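Local coordinates for protein dihydroxyacetone kinase (Citrobacter freundii, PDB 1UN8) that phosphorylates dihydroxyacetone with ATP, yielding dihydroxyacetone phosphate in glycerol fermentation, and carries a tightly bound phospholipid in its C-terminal helical barrel, at residues 414-425 with 437-448; 473-484 with 501-512. One frame throughout, in Å; residues are numbered along the deposited sequence.

Contact 1 (414-425 with 437-448); sequences ATLFALIGERLT and SIFFTAAGQKLE. With MYY ((2R)-3-(phosphonooxy)-2-(tetradecanoyloxy)propyl palmitate), chain C.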
loop_
_atom_site.group_PDB
_atom_site.type_symbol
_atom_site.label_atom_id
_atom_site.label_comp_id
_atom_site.label_asym_id
_atom_site.label_seq_id
_atom_site.Cartn_x
_atom_site.Cartn_y
_atom_site.Cartn_z
ATOM N N ALA A 414 44.273 -18.509 -23.084
ATOM C CA ALA A 414 43.507 -18.268 -21.862
ATOM C C ALA A 414 43.395 -16.776 -21.572
ATOM O O ALA A 414 42.302 -16.233 -21.453
ATOM C CB ALA A 414 44.159 -18.980 -20.689
ATOM N N THR A 415 44.537 -16.114 -21.471
ATOM C CA THR A 415 44.565 -14.685 -21.199
ATOM C C THR A 415 43.998 -13.905 -22.379
ATOM O O THR A 415 43.345 -12.876 -22.191
ATOM C CB THR A 415 46.002 -14.228 -20.900
ATOM O OG1 THR A 415 46.533 -15.036 -19.841
ATOM C CG2 THR A 415 46.027 -12.768 -20.466
ATOM N N LEU A 416 44.241 -14.395 -23.592
ATOM C CA LEU A 416 43.718 -13.730 -24.780
ATOM C C LEU A 416 42.206 -13.718 -24.744
ATOM O O LEU A 416 41.587 -12.674 -24.938
ATOM C CB LEU A 416 44.162 -14.432 -26.060
ATOM C CG LEU A 416 43.549 -13.796 -27.313
ATOM C CD1 LEU A 416 44.075 -12.367 -27.480
ATOM C CD2 LEU A 416 43.878 -14.637 -28.534
ATOM N N PHE A 417 41.608 -14.879 -24.503
ATOM C CA PHE A 417 40.155 -14.967 -24.443
ATOM C C PHE A 417 39.642 -14.064 -23.330
ATOM O O PHE A 417 38.720 -13.267 -23.530
ATOM C CB PHE A 417 39.700 -16.418 -24.204
ATOM C CG PHE A 417 39.707 -17.280 -25.448
ATOM C CD1 PHE A 417 39.135 -18.549 -25.431
ATOM C CD2 PHE A 417 40.282 -16.826 -26.635
ATOM C CE1 PHE A 417 39.135 -19.348 -26.570
ATOM C CE2 PHE A 417 40.285 -17.617 -27.776
ATOM C CZ PHE A 417 39.709 -18.882 -27.744
ATOM N N ALA A 418 40.256 -14.184 -22.158
ATOM C CA ALA A 418 39.871 -13.374 -21.011
ATOM C C ALA A 418 39.927 -11.887 -21.370
ATOM O O ALA A 418 39.099 -11.102 -20.916
ATOM C CB ALA A 418 40.796 -13.666 -19.833
ATOM N N LEU A 419 40.897 -11.505 -22.192
ATOM C CA LEU A 419 41.026 -10.108 -22.585
ATOM C C LEU A 419 39.907 -9.681 -23.531
ATOM O O LEU A 419 39.362 -8.582 -23.403
ATOM C CB LEU A 419 42.379 -9.862 -23.247
ATOM C CG LEU A 419 42.531 -8.420 -23.733
ATOM C CD1 LEU A 419 42.391 -7.467 -22.549
ATOM C CD2 LEU A 419 43.876 -8.252 -24.419
ATOM N N ILE A 420 39.583 -10.547 -24.485
ATOM C CA ILE A 420 38.511 -10.266 -25.435
ATOM C C ILE A 420 37.211 -10.192 -24.640
ATOM O O ILE A 420 36.414 -9.264 -24.815
ATOM C CB ILE A 420 38.399 -11.387 -26.507
ATOM C CG1 ILE A 420 39.647 -11.385 -27.390
ATOM C CG2 ILE A 420 37.150 -11.192 -27.365
ATOM C CD1 ILE A 420 39.741 -12.580 -28.309
ATOM N N GLY A 421 37.014 -11.173 -23.761
ATOM C CA GLY A 421 35.814 -11.215 -22.952
ATOM C C GLY A 421 35.604 -9.924 -22.190
ATOM O O GLY A 421 34.476 -9.462 -22.002
ATOM N N GLU A 422 36.707 -9.328 -21.759
ATOM C CA GLU A 422 36.639 -8.090 -21.012
ATOM C C GLU A 422 36.352 -6.893 -21.904
ATOM O O GLU A 422 35.602 -6.001 -21.530
ATOM C CB GLU A 422 37.957 -7.859 -20.279
ATOM C CG GLU A 422 37.947 -6.661 -19.340
ATOM C CD GLU A 422 39.349 -6.243 -18.917
ATOM O OE1 GLU A 422 40.076 -5.641 -19.745
ATOM O OE2 GLU A 422 39.723 -6.524 -17.755
ATOM N N ARG A 423 36.931 -6.885 -23.093
ATOM C CA ARG A 423 36.766 -5.761 -24.001
ATOM C C ARG A 423 35.494 -5.673 -24.857
ATOM O O ARG A 423 35.059 -4.577 -25.198
ATOM C CB ARG A 423 37.993 -5.684 -24.915
ATOM C CG ARG A 423 39.318 -5.473 -24.190
ATOM C CD ARG A 423 39.879 -4.080 -24.454
ATOM N NE ARG A 423 39.159 -3.050 -23.709
ATOM C CZ ARG A 423 38.917 -1.824 -24.167
ATOM N NH1 ARG A 423 39.335 -1.468 -25.378
ATOM N NH2 ARG A 423 38.259 -0.952 -23.412
ATOM N N LEU A 424 34.890 -6.804 -25.201
ATOM C CA LEU A 424 33.707 -6.775 -26.056
ATOM C C LEU A 424 32.530 -5.932 -25.566
ATOM O O LEU A 424 32.067 -5.059 -26.297
ATOM C CB LEU A 424 33.249 -8.205 -26.369
ATOM C CG LEU A 424 34.230 -9.032 -27.218
ATOM C CD1 LEU A 424 33.592 -10.356 -27.622
ATOM C CD2 LEU A 424 34.632 -8.241 -28.459
ATOM N N THR A 425 32.045 -6.171 -24.350
ATOM C CA THR A 425 30.909 -5.401 -23.828
ATOM C C THR A 425 31.163 -3.901 -23.802
ATOM O O THR A 425 30.224 -3.099 -23.863
ATOM C CB THR A 425 30.532 -5.811 -22.400
ATOM O OG1 THR A 425 31.719 -5.896 -21.606
ATOM C CG2 THR A 425 29.808 -7.136 -22.395
ATOM N N SER A 437 30.804 -11.522 -24.421
ATOM C CA SER A 437 31.739 -11.409 -23.310
ATOM C C SER A 437 31.607 -12.635 -22.427
ATOM O O SER A 437 32.595 -13.165 -21.930
ATOM C CB SER A 437 31.479 -10.141 -22.494
ATOM O OG SER A 437 32.023 -9.011 -23.161
ATOM N N ILE A 438 30.375 -13.079 -22.227
ATOM C CA ILE A 438 30.140 -14.272 -21.437
ATOM C C ILE A 438 30.868 -15.448 -22.093
ATOM O O ILE A 438 31.604 -16.191 -21.446
ATOM C CB ILE A 438 28.647 -14.588 -21.374
ATOM C CG1 ILE A 438 27.959 -13.565 -20.473
ATOM C CG2 ILE A 438 28.430 -16.022 -20.900
ATOM C CD1 ILE A 438 26.463 -13.689 -20.442
ATOM N N PHE A 439 30.650 -15.599 -23.389
ATOM C CA PHE A 439 31.257 -16.666 -24.167
ATOM C C PHE A 439 32.767 -16.744 -23.940
ATOM O O PHE A 439 33.281 -17.743 -23.440
ATOM C CB PHE A 439 30.968 -16.431 -25.654
ATOM C CG PHE A 439 31.497 -17.511 -26.564
ATOM C CD1 PHE A 439 30.838 -18.734 -26.679
ATOM C CD2 PHE A 439 32.643 -17.293 -27.324
ATOM C CE1 PHE A 439 31.306 -19.720 -27.536
ATOM C CE2 PHE A 439 33.120 -18.272 -28.187
ATOM C CZ PHE A 439 32.448 -19.492 -28.293
ATOM N N PHE A 440 33.475 -15.684 -24.314
ATOM C CA PHE A 440 34.919 -15.669 -24.171
ATOM C C PHE A 440 35.436 -15.737 -22.731
ATOM O O PHE A 440 36.458 -16.377 -22.471
ATOM C CB PHE A 440 35.495 -14.446 -24.884
ATOM C CG PHE A 440 35.496 -14.569 -26.386
ATOM C CD1 PHE A 440 34.528 -13.924 -27.155
ATOM C CD2 PHE A 440 36.470 -15.330 -27.032
ATOM C CE1 PHE A 440 34.529 -14.031 -28.553
ATOM C CE2 PHE A 440 36.483 -15.448 -28.432
ATOM C CZ PHE A 440 35.507 -14.792 -29.193
ATOM N N THR A 441 34.740 -15.090 -21.800
ATOM C CA THR A 441 35.160 -15.107 -20.403
ATOM C C THR A 441 35.158 -16.538 -19.886
ATOM O O THR A 441 36.141 -16.999 -19.305
ATOM C CB THR A 441 34.227 -14.249 -19.529
ATOM O OG1 THR A 441 34.263 -12.896 -20.000
ATOM C CG2 THR A 441 34.669 -14.276 -18.075
ATOM N N ALA A 442 34.050 -17.236 -20.102
ATOM C CA ALA A 442 33.919 -18.618 -19.674
ATOM C C ALA A 442 34.883 -19.511 -20.456
ATOM O O ALA A 442 35.412 -20.485 -19.915
ATOM C CB ALA A 442 32.491 -19.095 -19.874
ATOM N N ALA A 443 35.115 -19.184 -21.725
ATOM C CA ALA A 443 36.020 -19.972 -22.548
ATOM C C ALA A 443 37.432 -19.794 -22.036
ATOM O O ALA A 443 38.168 -20.767 -21.865
ATOM C CB ALA A 443 35.943 -19.527 -23.999
ATOM N N GLY A 444 37.803 -18.539 -21.802
ATOM C CA GLY A 444 39.133 -18.229 -21.317
ATOM C C GLY A 444 39.422 -18.957 -20.025
ATOM O O GLY A 444 40.554 -19.357 -19.775
ATOM N N GLN A 445 38.394 -19.133 -19.205
ATOM C CA GLN A 445 38.547 -19.815 -17.932
ATOM C C GLN A 445 38.638 -21.324 -18.074
ATOM O O GLN A 445 39.296 -21.989 -17.276
ATOM C CB GLN A 445 37.397 -19.447 -16.999
ATOM C CG GLN A 445 37.693 -18.210 -16.176
ATOM C CD GLN A 445 38.895 -18.416 -15.284
ATOM O OE1 GLN A 445 38.842 -19.213 -14.343
ATOM N NE2 GLN A 445 39.993 -17.712 -15.580
ATOM N N LYS A 446 37.975 -21.874 -19.080
ATOM C CA LYS A 446 38.025 -23.308 -19.284
ATOM C C LYS A 446 39.448 -23.639 -19.731
ATOM O O LYS A 446 40.006 -24.670 -19.357
ATOM C CB LYS A 446 37.017 -23.724 -20.345
ATOM C CG LYS A 446 36.820 -25.226 -20.445
ATOM C CD LYS A 446 36.348 -25.814 -19.123
ATOM C CE LYS A 446 36.070 -27.303 -19.258
ATOM N NZ LYS A 446 35.710 -27.938 -17.960
ATOM N N LEU A 447 40.030 -22.748 -20.534
ATOM C CA LEU A 447 41.397 -22.921 -21.002
ATOM C C LEU A 447 42.346 -22.830 -19.805
ATOM O O LEU A 447 43.322 -23.582 -19.716
ATOM C CB LEU A 447 41.775 -21.828 -22.007
ATOM C CG LEU A 447 41.207 -21.889 -23.422
ATOM C CD1 LEU A 447 41.687 -20.680 -24.217
ATOM C CD2 LEU A 447 41.657 -23.175 -24.093
ATOM N N GLU A 448 42.062 -21.905 -18.888
ATOM C CA GLU A 448 42.909 -21.727 -17.713
ATOM C C GLU A 448 42.973 -23.029 -16.921
ATOM O O GLU A 448 43.960 -23.304 -16.241
ATOM C CB GLU A 448 42.374 -20.606 -16.825
ATOM C CG GLU A 448 43.453 -19.963 -15.990
ATOM C CD GLU A 448 44.494 -19.273 -16.851
ATOM O OE1 GLU A 448 44.137 -18.278 -17.522
ATOM O OE2 GLU A 448 45.661 -19.724 -16.862
HETATM C C38 MYY C . 31.875 -10.285 -32.063
HETATM C C37 MYY C . 33.374 -10.045 -32.258
HETATM C C36 MYY C . 34.194 -11.249 -31.787
HETATM C C35 MYY C . 35.693 -11.031 -32.012
HETATM C C34 MYY C . 36.494 -12.290 -31.665
HETATM C C33 MYY C . 38.000 -12.126 -31.886
HETATM C C32 MYY C . 38.767 -13.394 -31.492
HETATM C C31 MYY C . 38.475 -14.562 -32.437
HETATM C C30 MYY C . 38.865 -15.933 -31.872
HETATM C C29 MYY C . 40.365 -16.243 -31.856
HETATM C C28 MYY C . 40.580 -17.746 -31.650
HETATM C C27 MYY C . 42.051 -18.173 -31.666
HETATM C C26 MYY C . 42.213 -19.691 -31.799
HETATM C C25 MYY C . 43.693 -20.095 -31.795
HETATM C C24 MYY C . 44.008 -21.284 -32.703
HETATM C C23 MYY C . 44.075 -22.656 -32.015
HETATM O O10 MYY C . 43.459 -22.874 -30.971
HETATM O O8 MYY C . 44.847 -23.622 -32.580
HETATM C C6 MYY C . 44.762 -24.884 -31.891
HETATM C C5 MYY C . 43.723 -25.777 -32.559
HETATM C C4 MYY C . 44.356 -27.091 -33.048
HETATM O O6 MYY C . 45.600 -26.909 -33.744
HETATM P P MYY C . 45.701 -26.402 -35.277
HETATM O O4 MYY C . 44.808 -25.062 -35.391
HETATM O O3 MYY C . 47.239 -25.941 -35.448
HETATM O O5 MYY C . 45.331 -27.428 -36.281
HETATM O O7 MYY C . 43.014 -25.037 -33.571
HETATM C C7 MYY C . 41.783 -25.564 -33.824
HETATM O O9 MYY C . 41.396 -26.584 -33.254
HETATM C C8 MYY C . 40.899 -24.870 -34.867
HETATM C C9 MYY C . 39.588 -24.398 -34.236
HETATM C C10 MYY C . 39.351 -22.903 -34.473
HETATM C C11 MYY C . 38.034 -22.423 -33.860
HETATM C C12 MYY C . 37.868 -20.914 -34.048
HETATM C C13 MYY C . 36.600 -20.386 -33.372
HETATM C C14 MYY C . 36.668 -18.858 -33.336
HETATM C C15 MYY C . 35.533 -18.225 -32.528
HETATM C C16 MYY C . 34.264 -18.026 -33.358
HETATM C C17 MYY C . 33.366 -16.995 -32.670
HETATM C C18 MYY C . 32.362 -16.397 -33.657
HETATM C C19 MYY C . 31.663 -15.170 -33.067
HETATM C C20 MYY C . 30.804 -14.464 -34.120
#
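Ala414 meets Gly444 and Gly421 meets Ser437 where two antiparallel helices of the barrel pass at 7.3 Å between axes, their directions 160° apart. Glycine on each helix permits this closeness: Gly444 CA lies 3.5 Å from Phe417 CB, and Gly421 CA packs against Phe440 CB. The two phenylalanines interlock as knobs into holes, Phe417 among Phe440, Ala443, Gly444 and Leu447, Phe440 among Phe417, Ile420, Gly421 and Leu424. Their rings form a T-shaped pair with centroids 5.5 Å apart, the CD2 edge of Phe440 directed at a face of Phe417. With chi1 of Ile420 at -67°, the CG2 branch points away from the amide and lies over one face of Phe440 (CH-pi, 3.9 Å to the centroid), while Phe439 covers the opposite face. Ser437 OG is inserted where the helical bond between Thr425 N and Gly421 O would lie, giving its proton to the carbonyl (2.8 Å) and taking one from the amide (3.1 Å). Ile420 CD1 turns to lipid carbon C32 (3.4 Å), and Phe440 CZ lies 3.7 Å from C34. A serine of one helix thus bridges a gap in the other's hydrogen bonding, while the rings give the acyl chain a hydrocarbon surface.

Contact 2 (473-484 with 501-512); sequences GDRTMIDALQPA and AAQAGAERTCLS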
loop_
_atom_site.group_PDB
_atom_site.type_symbol
_atom_site.label_atom_id
_atom_site.label_comp_id
_atom_site.label_asym_id
_atom_site.label_seq_id
_atom_site.Cartn_x
_atom_site.Cartn_y
_atom_site.Cartn_z
ATOM N N GLY A 473 17.434 -23.715 -32.560
ATOM C CA GLY A 473 16.133 -23.580 -33.171
ATOM C C GLY A 473 15.476 -22.254 -32.846
ATOM O O GLY A 473 14.457 -21.919 -33.450
ATOM N N ASP A 474 16.041 -21.489 -31.911
ATOM C CA ASP A 474 15.444 -20.203 -31.546
ATOM C C ASP A 474 15.898 -19.061 -32.456
ATOM O O ASP A 474 15.573 -17.898 -32.237
ATOM C CB ASP A 474 15.730 -19.856 -30.073
ATOM C CG ASP A 474 15.029 -20.803 -29.091
ATOM O OD1 ASP A 474 13.953 -21.333 -29.434
ATOM O OD2 ASP A 474 15.543 -21.011 -27.967
ATOM N N ARG A 475 16.674 -19.396 -33.473
ATOM C CA ARG A 475 17.122 -18.408 -34.444
ATOM C C ARG A 475 18.184 -17.401 -34.007
ATOM O O ARG A 475 18.083 -16.208 -34.305
ATOM C CB ARG A 475 15.911 -17.655 -35.020
ATOM C CG ARG A 475 14.825 -18.583 -35.572
ATOM C CD ARG A 475 13.816 -17.844 -36.456
ATOM N NE ARG A 475 14.451 -17.252 -37.632
ATOM C CZ ARG A 475 14.874 -15.992 -37.709
ATOM N NH1 ARG A 475 14.721 -15.179 -36.677
ATOM N NH2 ARG A 475 15.476 -15.550 -38.809
ATOM N N THR A 476 19.212 -17.881 -33.314
ATOM C CA THR A 476 20.310 -17.008 -32.901
ATOM C C THR A 476 21.599 -17.664 -33.369
ATOM O O THR A 476 21.580 -18.801 -33.850
ATOM C CB THR A 476 20.384 -16.841 -31.374
ATOM O OG1 THR A 476 20.980 -18.010 -30.790
ATOM C CG2 THR A 476 18.991 -16.633 -30.798
ATOM N N MET A 477 22.716 -16.966 -33.215
ATOM C CA MET A 477 24.000 -17.514 -33.637
ATOM C C MET A 477 24.216 -18.946 -33.124
ATOM O O MET A 477 24.967 -19.719 -33.715
ATOM C CB MET A 477 25.123 -16.610 -33.156
ATOM C CG MET A 477 25.253 -16.532 -31.666
ATOM S SD MET A 477 26.503 -15.314 -31.268
ATOM C CE MET A 477 27.978 -16.299 -31.446
ATOM N N ILE A 478 23.543 -19.298 -32.035
ATOM C CA ILE A 478 23.667 -20.631 -31.466
ATOM C C ILE A 478 23.373 -21.699 -32.515
ATOM O O ILE A 478 24.045 -22.734 -32.566
ATOM C CB ILE A 478 22.684 -20.823 -30.283
ATOM C CG1 ILE A 478 22.938 -19.761 -29.206
ATOM C CG2 ILE A 478 22.828 -22.224 -29.699
ATOM C CD1 ILE A 478 24.317 -19.802 -28.608
ATOM N N ASP A 479 22.372 -21.443 -33.357
ATOM C CA ASP A 479 21.984 -22.399 -34.391
ATOM C C ASP A 479 23.092 -22.802 -35.356
ATOM O O ASP A 479 23.014 -23.851 -35.996
ATOM C CB ASP A 479 20.796 -21.863 -35.181
ATOM C CG ASP A 479 19.668 -21.438 -34.285
ATOM O OD1 ASP A 479 19.096 -22.317 -33.611
ATOM O OD2 ASP A 479 19.336 -20.239 -34.251
ATOM N N ALA A 480 24.121 -21.972 -35.459
ATOM C CA ALA A 480 25.235 -22.273 -36.335
ATOM C C ALA A 480 26.460 -22.643 -35.493
ATOM O O ALA A 480 27.248 -23.508 -35.876
ATOM C CB ALA A 480 25.547 -21.056 -37.231
ATOM N N LEU A 481 26.601 -21.999 -34.336
ATOM C CA LEU A 481 27.744 -22.235 -33.457
ATOM C C LEU A 481 27.800 -23.647 -32.894
ATOM O O LEU A 481 28.816 -24.325 -33.006
ATOM C CB LEU A 481 27.739 -21.241 -32.292
ATOM C CG LEU A 481 29.065 -20.607 -31.852
ATOM C CD1 LEU A 481 29.032 -20.440 -30.350
ATOM C CD2 LEU A 481 30.252 -21.444 -32.258
ATOM N N GLN A 482 26.710 -24.084 -32.280
ATOM C CA GLN A 482 26.665 -25.415 -31.689
ATOM C C GLN A 482 27.034 -26.509 -32.684
ATOM O O GLN A 482 27.904 -27.330 -32.413
ATOM C CB GLN A 482 25.280 -25.693 -31.110
ATOM C CG GLN A 482 25.215 -26.982 -30.339
ATOM C CD GLN A 482 24.419 -26.842 -29.063
ATOM O OE1 GLN A 482 23.208 -26.593 -29.087
ATOM N NE2 GLN A 482 25.099 -26.994 -27.930
ATOM N N PRO A 483 26.370 -26.531 -33.853
ATOM C CA PRO A 483 26.676 -27.551 -34.857
ATOM C C PRO A 483 28.168 -27.576 -35.141
ATOM O O PRO A 483 28.784 -28.644 -35.171
ATOM C CB PRO A 483 25.867 -27.089 -36.069
ATOM C CG PRO A 483 24.687 -26.435 -35.452
ATOM C CD PRO A 483 25.302 -25.633 -34.336
ATOM N N ALA A 484 28.736 -26.385 -35.326
ATOM C CA ALA A 484 30.156 -26.234 -35.614
ATOM C C ALA A 484 31.025 -26.738 -34.476
ATOM O O ALA A 484 31.992 -27.467 -34.708
ATOM C CB ALA A 484 30.477 -24.770 -35.907
ATOM N N ALA A 501 28.552 -27.623 -41.058
ATOM C CA ALA A 501 27.572 -27.795 -39.998
ATOM C C ALA A 501 26.944 -26.441 -39.660
ATOM O O ALA A 501 25.720 -26.295 -39.621
ATOM C CB ALA A 501 28.245 -28.397 -38.766
ATOM N N ALA A 502 27.798 -25.452 -39.426
ATOM C CA ALA A 502 27.334 -24.113 -39.101
ATOM C C ALA A 502 26.411 -23.611 -40.206
ATOM O O ALA A 502 25.340 -23.052 -39.941
ATOM C CB ALA A 502 28.532 -23.163 -38.936
ATOM N N GLN A 503 26.838 -23.816 -41.447
ATOM C CA GLN A 503 26.076 -23.384 -42.614
ATOM C C GLN A 503 24.673 -23.990 -42.636
ATOM O O GLN A 503 23.701 -23.297 -42.944
ATOM C CB GLN A 503 26.845 -23.743 -43.888
ATOM C CG GLN A 503 26.177 -23.328 -45.188
ATOM C CD GLN A 503 25.872 -21.845 -45.261
ATOM O OE1 GLN A 503 26.555 -21.026 -44.656
ATOM N NE2 GLN A 503 24.847 -21.491 -46.026
ATOM N N ALA A 504 24.558 -25.276 -42.301
ATOM C CA ALA A 504 23.248 -25.933 -42.282
ATOM C C ALA A 504 22.388 -25.266 -41.219
ATOM O O ALA A 504 21.221 -24.958 -41.448
ATOM C CB ALA A 504 23.402 -27.416 -41.973
ATOM N N GLY A 505 22.983 -25.045 -40.049
ATOM C CA GLY A 505 22.265 -24.410 -38.963
ATOM C C GLY A 505 21.800 -23.012 -39.327
ATOM O O GLY A 505 20.686 -22.620 -38.983
ATOM N N ALA A 506 22.644 -22.252 -40.017
ATOM C CA ALA A 506 22.259 -20.902 -40.412
ATOM C C ALA A 506 21.080 -21.009 -41.370
ATOM O O ALA A 506 20.134 -20.224 -41.310
ATOM C CB ALA A 506 23.416 -20.200 -41.089
ATOM N N GLU A 507 21.148 -21.996 -42.256
ATOM C CA GLU A 507 20.091 -22.217 -43.226
ATOM C C GLU A 507 18.787 -22.545 -42.519
ATOM O O GLU A 507 17.729 -22.085 -42.934
ATOM C CB GLU A 507 20.503 -23.331 -44.202
ATOM C CG GLU A 507 21.488 -22.835 -45.264
ATOM C CD GLU A 507 22.234 -23.948 -45.976
ATOM O OE1 GLU A 507 22.909 -23.650 -46.988
ATOM O OE2 GLU A 507 22.158 -25.108 -45.516
ATOM N N ARG A 508 18.856 -23.317 -41.436
ATOM C CA ARG A 508 17.640 -23.666 -40.702
ATOM C C ARG A 508 16.923 -22.416 -40.180
ATOM O O ARG A 508 15.694 -22.393 -40.105
ATOM C CB ARG A 508 17.954 -24.628 -39.540
ATOM C CG ARG A 508 18.177 -26.072 -39.987
ATOM C CD ARG A 508 18.309 -27.034 -38.816
ATOM N NE ARG A 508 19.622 -26.989 -38.177
ATOM C CZ ARG A 508 20.680 -27.697 -38.565
ATOM N NH1 ARG A 508 20.595 -28.523 -39.598
ATOM N NH2 ARG A 508 21.827 -27.579 -37.911
ATOM N N THR A 509 17.679 -21.369 -39.844
ATOM C CA THR A 509 17.063 -20.143 -39.326
ATOM C C THR A 509 16.273 -19.403 -40.395
ATOM O O THR A 509 15.442 -18.559 -40.078
ATOM C CB THR A 509 18.099 -19.158 -38.703
ATOM O OG1 THR A 509 18.820 -18.470 -39.731
ATOM C CG2 THR A 509 19.066 -19.902 -37.821
ATOM N N CYS A 510 16.532 -19.706 -41.659
ATOM C CA CYS A 510 15.797 -19.047 -42.732
ATOM C C CYS A 510 14.401 -19.624 -42.825
ATOM O O CYS A 510 13.465 -18.940 -43.235
ATOM C CB CYS A 510 16.486 -19.246 -44.069
ATOM S SG CYS A 510 17.929 -18.208 -44.298
ATOM N N LEU A 511 14.268 -20.889 -42.442
ATOM C CA LEU A 511 12.981 -21.555 -42.496
ATOM C C LEU A 511 12.035 -21.091 -41.396
ATOM O O LEU A 511 10.949 -20.590 -41.675
ATOM C CB LEU A 511 13.176 -23.074 -42.422
ATOM C CG LEU A 511 13.979 -23.684 -43.578
ATOM C CD1 LEU A 511 14.047 -25.182 -43.397
ATOM C CD2 LEU A 511 13.338 -23.345 -44.908
ATOM N N SER A 512 12.459 -21.245 -40.146
ATOM C CA SER A 512 11.637 -20.867 -39.001
ATOM C C SER A 512 11.412 -19.368 -38.834
ATOM O O SER A 512 10.898 -18.925 -37.806
ATOM C CB SER A 512 12.239 -21.450 -37.720
ATOM O OG SER A 512 13.641 -21.244 -37.684
#
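Arg475 reaches across to the C-terminal end of helix 495-511 and grips a single carbonyl oxygen side-on: NE lies 2.9 Å from Thr509 O on a lone pair, and NH2 3.3 Å from the same oxygen, above the carbonyl plane. The oxygen lies within 7° of the guanidinium plane for both nitrogens, and a bend at chi3 (62°) turns the group onto it while CD passes 3.4 Å from Ser512 O. Further along, small residues bring the antiparallel helices to 7.1 Å between axes. Gly505 CA sits 3.1 Å from Asp479 O and Ala502 CA 3.3 Å from Ala480 O, both as CA-H...O contacts, while Pro483 CB packs on Ala501 CB at 3.8 Å. Thr509 CG2 lies against the Asp479 side chain, and Thr509 OG1 donates to Ala506 O at 2.7 Å. Further out, Thr476 and Asp479 have the geometry of a capping box, although the bond from Thr476 N is weak and doubtfully placed; Thr509 OG1 also accepts from Asp533 N. Thr476, Met477 and Asp533 belong to the ATP site. The partial negative charge at the C-terminal end of a helix would probably strengthen the pull on the guanidinium, which ties the chain just before Thr476 to helix 495-511.

Overall arrangement
Both contacts pair antiparallel helices of the eight-helix barrel in the DhaL region, and glycine allows close approach in each; their centres are about 23 Å apart. They touch directly where Phe439 CE1 meets Leu481 CD1 at 3.7 Å, so helix 430-448 of contact 1 packs on helix 478-490 of contact 2. Contact 1 lines the lipid pocket, whereas in contact 2 the side chain of Ala484 remains about 8 Å from the lipid. Towards the nucleotide the roles reverse: contact 2 contains Thr476 and Met477 of the ATP site, and the side chain of Phe440 in contact 1 is about 8 Å from that of Met477. The same barrel thus holds the lipid inside and carries the ATP-binding residues.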